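Enoyl-CoA hydratase (Mycobacterium thermoresistibile, PDB 3T3W) probably acts as an enoyl-CoA hydratase of the crotonase superfamily, adding water across the double bond of enoyl-CoA thioesters in lipid metabolism. Local coordinates at residues L35-P38 against E39-N42; N45-L48 against L49-D53. All blocks are in the same frame, centred on the assembly; numbering follows the deposited sequence.

Overall arrangement
Contact 1 and contact 2 follow one another along the chain within one beta-alpha-beta unit: contact 1 is the turn leaving strand 30-35, and contact 2 is the start of helix 46-61, which leads on towards strand 67-72. Their centres lie 12 Å apart. They meet through Leu35 CD2 and Leu52 CD2, 4.1 Å apart, and through Arg37 CB packed 4.1 Å from Leu48 CD1. Arg37 NH1 also packs 3.7 Å from Asn45 ND2, and the ethanediol bound by Arg37 is about 5 Å from the side chain of Asn45. The zinc ion held by Glu102, Glu163, His252 and His256 is about 11 Å from the side chain of Leu49, beyond direct contact.

Contact 1: residues L35-P38 against E39-N42; sequences LNRP and EAAN. With EDO (1,2-ethanediol), chain B.
Arg37 and Asn42 grip each other with two bonds of opposite sense. Asn42 OD1 accepts from Arg37 N at 2.8 Å, the donor lying almost on the line of the amide carbonyl (C=O...N angle 178°). In return Asn42 N donates to Arg37 O at 2.9 Å. That same oxygen takes a second bond from Ala40 N, 3.0 Å away, and the two donors reach it from opposite faces of the carbonyl plane. One residue further on, Ala41 N closes onto Pro38 O.

Beyond the backbone, Asn42 CG packs against Leu35 CB, and the Arg37 chain runs out extended. Ala40 CB sits over one face of the guanidinium, toward its rim, 3.6 Å from Arg37 NE. At the guanidinium edge, Arg37 NH2 donates to O1 of a bound 1,2-ethanediol at 2.7 Å. Glu39 crosses Arg37 at about a right angle, their flat groups 81° apart, without a salt bridge. Instead a water accepts from Arg37 NE and donates to Glu39 OE2, while another water links OE2 to Asn36 O. With CG between the backbone N and the carbonyl carbon and a bend at chi2 (-83°), the Glu39 carboxylate comes back over the Arg37-Pro38 peptide and the N-CD edge of the proline, Glu39 OE1 lying 3.3 Å from Pro38 CD.

Further out, NH1 of Arg37 forms a salt bridge with Asp82 and donates to Ala43 O. Asn42 ND2 is bonded to the carbonyls of Asn73, His76 and Phe77, which fixes the buried amide so that OD1 faces Arg37 N. The nested bonds Asn42 N to Arg37 O and Ala41 N to Pro38 O, with Ala41 in the left-handed region, make a Schellman motif. It closes the 3-10 turn that follows strand 30-35 in this beta-alpha-beta unit of the crotonase fold.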
ATOM      1  N   LEU F  35      -5.833  30.117 -20.174  1.00 10.93           N
ATOM      2  CA  LEU F  35      -4.920  30.979 -19.426  1.00 11.33           C
ATOM      3  C   LEU F  35      -4.605  32.184 -20.282  1.00 12.30           C
ATOM      4  O   LEU F  35      -4.035  32.054 -21.346  1.00 12.57           O
ATOM      5  CB  LEU F  35      -3.635  30.242 -19.078  1.00 11.24           C
ATOM      6  CG  LEU F  35      -3.757  28.872 -18.389  1.00 11.00           C
ATOM      7  CD1 LEU F  35      -2.337  28.324 -18.123  1.00 11.30           C
ATOM      8  CD2 LEU F  35      -4.602  28.978 -17.128  1.00 10.95           C
ATOM      9  N   ASN F  36      -5.039  33.361 -19.836  1.00 13.32           N
ATOM     10  CA  ASN F  36      -4.927  34.583 -20.629  1.00 14.41           C
ATOM     11  C   ASN F  36      -4.104  35.640 -19.891  1.00 13.90           C
ATOM     12  O   ASN F  36      -4.561  36.766 -19.663  1.00 13.99           O
ATOM     13  CB  ASN F  36      -6.308  35.116 -20.989  1.00 15.53           C
ATOM     14  CG  ASN F  36      -6.249  36.211 -22.028  1.00 16.94           C
ATOM     15  OD1 ASN F  36      -5.366  36.216 -22.869  1.00 18.29           O
ATOM     16  ND2 ASN F  36      -7.164  37.186 -21.930  1.00 18.90           N
ATOM     17  N   ARG F  37      -2.891  35.262 -19.502  1.00 13.20           N
ATOM     18  CA  ARG F  37      -1.896  36.192 -18.994  1.00 13.75           C
ATOM     19  C   ARG F  37      -0.583  36.092 -19.788  1.00 13.27           C
ATOM     20  O   ARG F  37       0.513  35.915 -19.217  1.00 12.60           O
ATOM     21  CB  ARG F  37      -1.666  35.935 -17.494  1.00 13.66           C
ATOM     22  CG  ARG F  37      -1.062  37.097 -16.758  1.00 14.29           C
ATOM     23  CD  ARG F  37      -0.636  36.717 -15.352  1.00 14.50           C
ATOM     24  NE  ARG F  37      -0.027  37.881 -14.699  1.00 14.91           N
ATOM     25  CZ  ARG F  37       0.632  37.821 -13.550  1.00 15.83           C
ATOM     26  NH1 ARG F  37       0.797  36.677 -12.951  1.00 16.37           N
ATOM     27  NH2 ARG F  37       1.142  38.912 -13.010  1.00 16.91           N
ATOM     28  N   PRO F  38      -0.658  36.252 -21.120  1.00 14.37           N
ATOM     29  CA  PRO F  38       0.531  35.988 -21.944  1.00 14.77           C
ATOM     30  C   PRO F  38       1.644  37.023 -21.731  1.00 15.81           C
ATOM     31  O   PRO F  38       2.848  36.729 -21.924  1.00 15.61           O
ATOM     32  CB  PRO F  38      -0.005  36.111 -23.357  1.00 15.41           C
ATOM     33  CG  PRO F  38      -1.210  37.030 -23.249  1.00 15.60           C
ATOM     34  CD  PRO F  38      -1.832  36.567 -21.960  1.00 15.12           C
ATOM     35  N   GLU F  39       1.250  38.216 -21.334  1.00 15.91           N
ATOM     36  CA  GLU F  39       2.249  39.244 -20.984  1.00 17.70           C
ATOM     37  C   GLU F  39       3.235  38.797 -19.882  1.00 17.52           C
ATOM     38  O   GLU F  39       4.326  39.373 -19.750  1.00 17.53           O
ATOM     39  CB  GLU F  39       1.563  40.569 -20.625  1.00 19.16           C
ATOM     40  CG  GLU F  39       0.792  40.581 -19.285  1.00 20.13           C
ATOM     41  CD  GLU F  39      -0.649  40.009 -19.325  1.00 21.77           C
ATOM     42  OE1 GLU F  39      -1.093  39.304 -20.284  1.00 19.83           O
ATOM     43  OE2 GLU F  39      -1.357  40.279 -18.326  1.00 23.46           O
ATOM     44  N   ALA F  40       2.832  37.840 -19.044  1.00 15.52           N
ATOM     45  CA  ALA F  40       3.676  37.294 -17.995  1.00 15.33           C
ATOM     46  C   ALA F  40       3.991  35.810 -18.247  1.00 14.59           C
ATOM     47  O   ALA F  40       4.353  35.082 -17.326  1.00 14.14           O
ATOM     48  CB  ALA F  40       2.999  37.470 -16.626  1.00 15.34           C
ATOM     49  N   ALA F  41       3.852  35.365 -19.503  1.00 14.60           N
ATOM     50  CA  ALA F  41       4.022  33.949 -19.865  1.00 13.95           C
ATOM     51  C   ALA F  41       3.171  33.040 -18.986  1.00 12.96           C
ATOM     52  O   ALA F  41       3.580  31.922 -18.665  1.00 11.82           O
ATOM     53  CB  ALA F  41       5.504  33.524 -19.833  1.00 13.51           C
ATOM     54  N   ASN F  42       1.966  33.518 -18.665  1.00 12.30           N
ATOM     55  CA  ASN F  42       1.016  32.780 -17.846  1.00 12.13           C
ATOM     56  C   ASN F  42       1.565  32.365 -16.498  1.00 12.30           C
ATOM     57  O   ASN F  42       1.206  31.330 -15.951  1.00 12.74           O
ATOM     58  CB  ASN F  42       0.394  31.621 -18.644  1.00 11.54           C
ATOM     59  CG  ASN F  42      -0.382  32.134 -19.836  1.00 12.00           C
ATOM     60  OD1 ASN F  42      -1.137  33.128 -19.725  1.00 12.25           O
ATOM     61  ND2 ASN F  42      -0.163  31.520 -21.008  1.00 11.86           N
TER
HETATM   62  C1  EDO B 304      -0.044  41.930 -11.970  1.00 27.82           C
HETATM   63  O1  EDO B 304       0.934  41.640 -12.969  1.00 25.56           O
HETATM   64  C2  EDO B 304      -1.340  42.440 -12.602  1.00 29.44           C
HETATM   65  O2  EDO B 304      -1.839  41.509 -13.590  1.00 27.61           O
HETATM   66  O   HOH W   1      -4.041  39.164 -18.213  1.00 29.84           O
HETATM   67  O   HOH W   2      -0.282  40.483 -15.787  1.00 19.72           O

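Contact 2: residues N45-L48 against L49-D53; sequences NPEL and LDELD
Asn45 meets Leu49 where helix 46-61 begins, and it serves that helix as a classic N-cap. Asn45 O accepts from Leu49 N at 3.2 Å, the first of four i to i+4 bonds joining 45-48 to 49-53. With CG turned between the backbone N and the carbonyl carbon (chi1 60°), Asn45 OD1 accepts from Leu48 N at 2.8 Å, a nearly straight capping bond (N-H...O angle 162°). At its other end ND2 donates to Tyr21 OH, which holds the amide from outside.

Pro46 has no N-H to donate, which suits the first turn, where no earlier helix carbonyl is available. Pro46 O accepts from Asp50 N at 2.9 Å, while Asp50 CG stands 3.3 Å from the same oxygen. The carboxylate stays close to this oxygen, while OD1 forms a salt bridge with Arg105 and accepts from Tyr109 OH, both on helix 95-115.

Glu47 is extended, and its O accepts from Glu51 N. The two carboxylates project from the same side of the helix, with OE2 of Glu47 and OE1 of Glu51 4.5 Å apart. This like-charge approach is probably eased by a water that donates to Glu47 OE2 at 2.6 Å and, more weakly, to Glu51 OE1. The main grip on Glu51 lies in the chain before strand 22-27, where Tyr21 N donates to OE1 and Met20 N to OE2.

CG of Leu48 stands anti to its backbone N (chi1 -176°), and its CD2 branch lies beside Leu49 N. Leu52, which packs on Ile33 and Leu35 of strand 30-35 and on Trp113 of helix 95-115, turns its CB toward the preceding turn. One carbonyl is thus approached twice: Leu48 O takes the bond from Leu52 N at 2.8 Å, and Leu52 CB lies 3.4 Å from Leu48 O.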
ATOM      1  N   ASN F  45      -0.271  33.909 -10.323  1.00 11.77           N
ATOM      2  CA  ASN F  45      -0.405  34.541  -9.020  1.00 11.95           C
ATOM      3  C   ASN F  45      -1.630  33.970  -8.314  1.00 11.89           C
ATOM      4  O   ASN F  45      -2.376  33.191  -8.909  1.00 10.72           O
ATOM      5  CB  ASN F  45      -0.422  36.086  -9.138  1.00 12.47           C
ATOM      6  CG  ASN F  45      -1.564  36.639  -9.981  1.00 12.97           C
ATOM      7  OD1 ASN F  45      -2.547  35.940 -10.307  1.00 13.34           O
ATOM      8  ND2 ASN F  45      -1.442  37.924 -10.328  1.00 12.71           N
ATOM      9  N   PRO F  46      -1.817  34.287  -7.028  1.00 12.18           N
ATOM     10  CA  PRO F  46      -2.983  33.695  -6.346  1.00 12.09           C
ATOM     11  C   PRO F  46      -4.336  33.979  -6.988  1.00 12.11           C
ATOM     12  O   PRO F  46      -5.202  33.050  -7.045  1.00 11.92           O
ATOM     13  CB  PRO F  46      -2.853  34.246  -4.922  1.00 13.23           C
ATOM     14  CG  PRO F  46      -1.376  34.407  -4.734  1.00 13.04           C
ATOM     15  CD  PRO F  46      -0.908  34.943  -6.063  1.00 12.86           C
ATOM     16  N   GLU F  47      -4.546  35.205  -7.493  1.00 12.06           N
ATOM     17  CA  GLU F  47      -5.790  35.542  -8.144  1.00 11.64           C
ATOM     18  C   GLU F  47      -6.000  34.683  -9.396  1.00 11.14           C
ATOM     19  O   GLU F  47      -7.101  34.181  -9.628  1.00 10.90           O
ATOM     20  CB  GLU F  47      -5.901  37.024  -8.502  1.00 12.42           C
ATOM     21  CG  GLU F  47      -7.236  37.343  -9.201  1.00 12.78           C
ATOM     22  CD  GLU F  47      -7.406  38.804  -9.574  1.00 13.43           C
ATOM     23  OE1 GLU F  47      -6.585  39.633  -9.093  1.00 13.65           O
ATOM     24  OE2 GLU F  47      -8.398  39.081 -10.324  1.00 14.66           O
ATOM     25  N   LEU F  48      -4.965  34.523 -10.232  1.00 10.33           N
ATOM     26  CA  LEU F  48      -5.123  33.666 -11.402  1.00 10.14           C
ATOM     27  C   LEU F  48      -5.583  32.254 -11.002  1.00  9.67           C
ATOM     28  O   LEU F  48      -6.459  31.674 -11.601  1.00  8.99           O
ATOM     29  CB  LEU F  48      -3.824  33.620 -12.217  1.00  9.73           C
ATOM     30  CG  LEU F  48      -3.865  32.826 -13.529  1.00  9.43           C
ATOM     31  CD1 LEU F  48      -2.887  33.418 -14.556  1.00  9.65           C
ATOM     32  CD2 LEU F  48      -3.612  31.334 -13.283  1.00  9.17           C
ATOM     33  N   LEU F  49      -4.953  31.698  -9.979  1.00  9.65           N
ATOM     34  CA  LEU F  49      -5.286  30.338  -9.537  1.00  9.60           C
ATOM     35  C   LEU F  49      -6.701  30.250  -8.962  1.00 10.07           C
ATOM     36  O   LEU F  49      -7.434  29.301  -9.249  1.00  9.13           O
ATOM     37  CB  LEU F  49      -4.239  29.866  -8.537  1.00  9.66           C
ATOM     38  CG  LEU F  49      -2.885  29.509  -9.160  1.00  9.90           C
ATOM     39  CD1 LEU F  49      -1.826  29.291  -8.072  1.00 10.31           C
ATOM     40  CD2 LEU F  49      -3.019  28.267 -10.027  1.00 10.00           C
ATOM     41  N   ASP F  50      -7.121  31.269  -8.213  1.00 10.97           N
ATOM     42  CA  ASP F  50      -8.522  31.329  -7.749  1.00 11.74           C
ATOM     43  C   ASP F  50      -9.507  31.377  -8.921  1.00 12.05           C
ATOM     44  O   ASP F  50     -10.538  30.693  -8.921  1.00 12.12           O
ATOM     45  CB  ASP F  50      -8.781  32.525  -6.834  1.00 12.62           C
ATOM     46  CG  ASP F  50      -8.047  32.450  -5.515  1.00 13.35           C
ATOM     47  OD1 ASP F  50      -7.534  31.383  -5.127  1.00 12.93           O
ATOM     48  OD2 ASP F  50      -7.962  33.535  -4.872  1.00 14.03           O
ATOM     49  N   GLU F  51      -9.171  32.161  -9.944  1.00 11.30           N
ATOM     50  CA  GLU F  51     -10.034  32.306 -11.096  1.00 11.45           C
ATOM     51  C   GLU F  51     -10.077  31.002 -11.923  1.00 10.45           C
ATOM     52  O   GLU F  51     -11.135  30.576 -12.444  1.00 10.10           O
ATOM     53  CB  GLU F  51      -9.546  33.511 -11.922  1.00 12.19           C
ATOM     54  CG  GLU F  51     -10.481  33.960 -12.979  1.00 13.33           C
ATOM     55  CD  GLU F  51     -10.031  35.205 -13.768  1.00 13.83           C
ATOM     56  OE1 GLU F  51      -9.045  35.866 -13.376  1.00 14.00           O
ATOM     57  OE2 GLU F  51     -10.696  35.476 -14.803  1.00 14.13           O
ATOM     58  N   LEU F  52      -8.918  30.360 -12.026  1.00  9.50           N
ATOM     59  CA  LEU F  52      -8.816  29.086 -12.744  1.00  9.34           C
ATOM     60  C   LEU F  52      -9.620  28.019 -12.007  1.00  9.17           C
ATOM     61  O   LEU F  52     -10.366  27.224 -12.621  1.00  9.14           O
ATOM     62  CB  LEU F  52      -7.338  28.660 -12.827  1.00  8.77           C
ATOM     63  CG  LEU F  52      -6.996  27.315 -13.491  1.00  8.31           C
ATOM     64  CD1 LEU F  52      -7.653  27.224 -14.897  1.00  8.62           C
ATOM     65  CD2 LEU F  52      -5.481  27.057 -13.617  1.00  8.37           C
ATOM     66  N   ASP F  53      -9.490  27.981 -10.675  1.00  9.32           N
ATOM     67  CA  ASP F  53     -10.296  27.044  -9.877  1.00  9.47           C
ATOM     68  C   ASP F  53     -11.805  27.246 -10.075  1.00  9.60           C
ATOM     69  O   ASP F  53     -12.590  26.275 -10.220  1.00  9.11           O
ATOM     70  CB  ASP F  53      -9.949  27.156  -8.396  1.00  9.84           C
ATOM     71  CG  ASP F  53     -10.618  26.080  -7.573  1.00 10.61           C
ATOM     72  OD1 ASP F  53     -10.488  24.861  -7.866  1.00 10.25           O
ATOM     73  OD2 ASP F  53     -11.321  26.467  -6.642  1.00 11.36           O
TER
HETATM   74  O   HOH W   3     -10.002  37.088 -10.898  1.00 16.40           O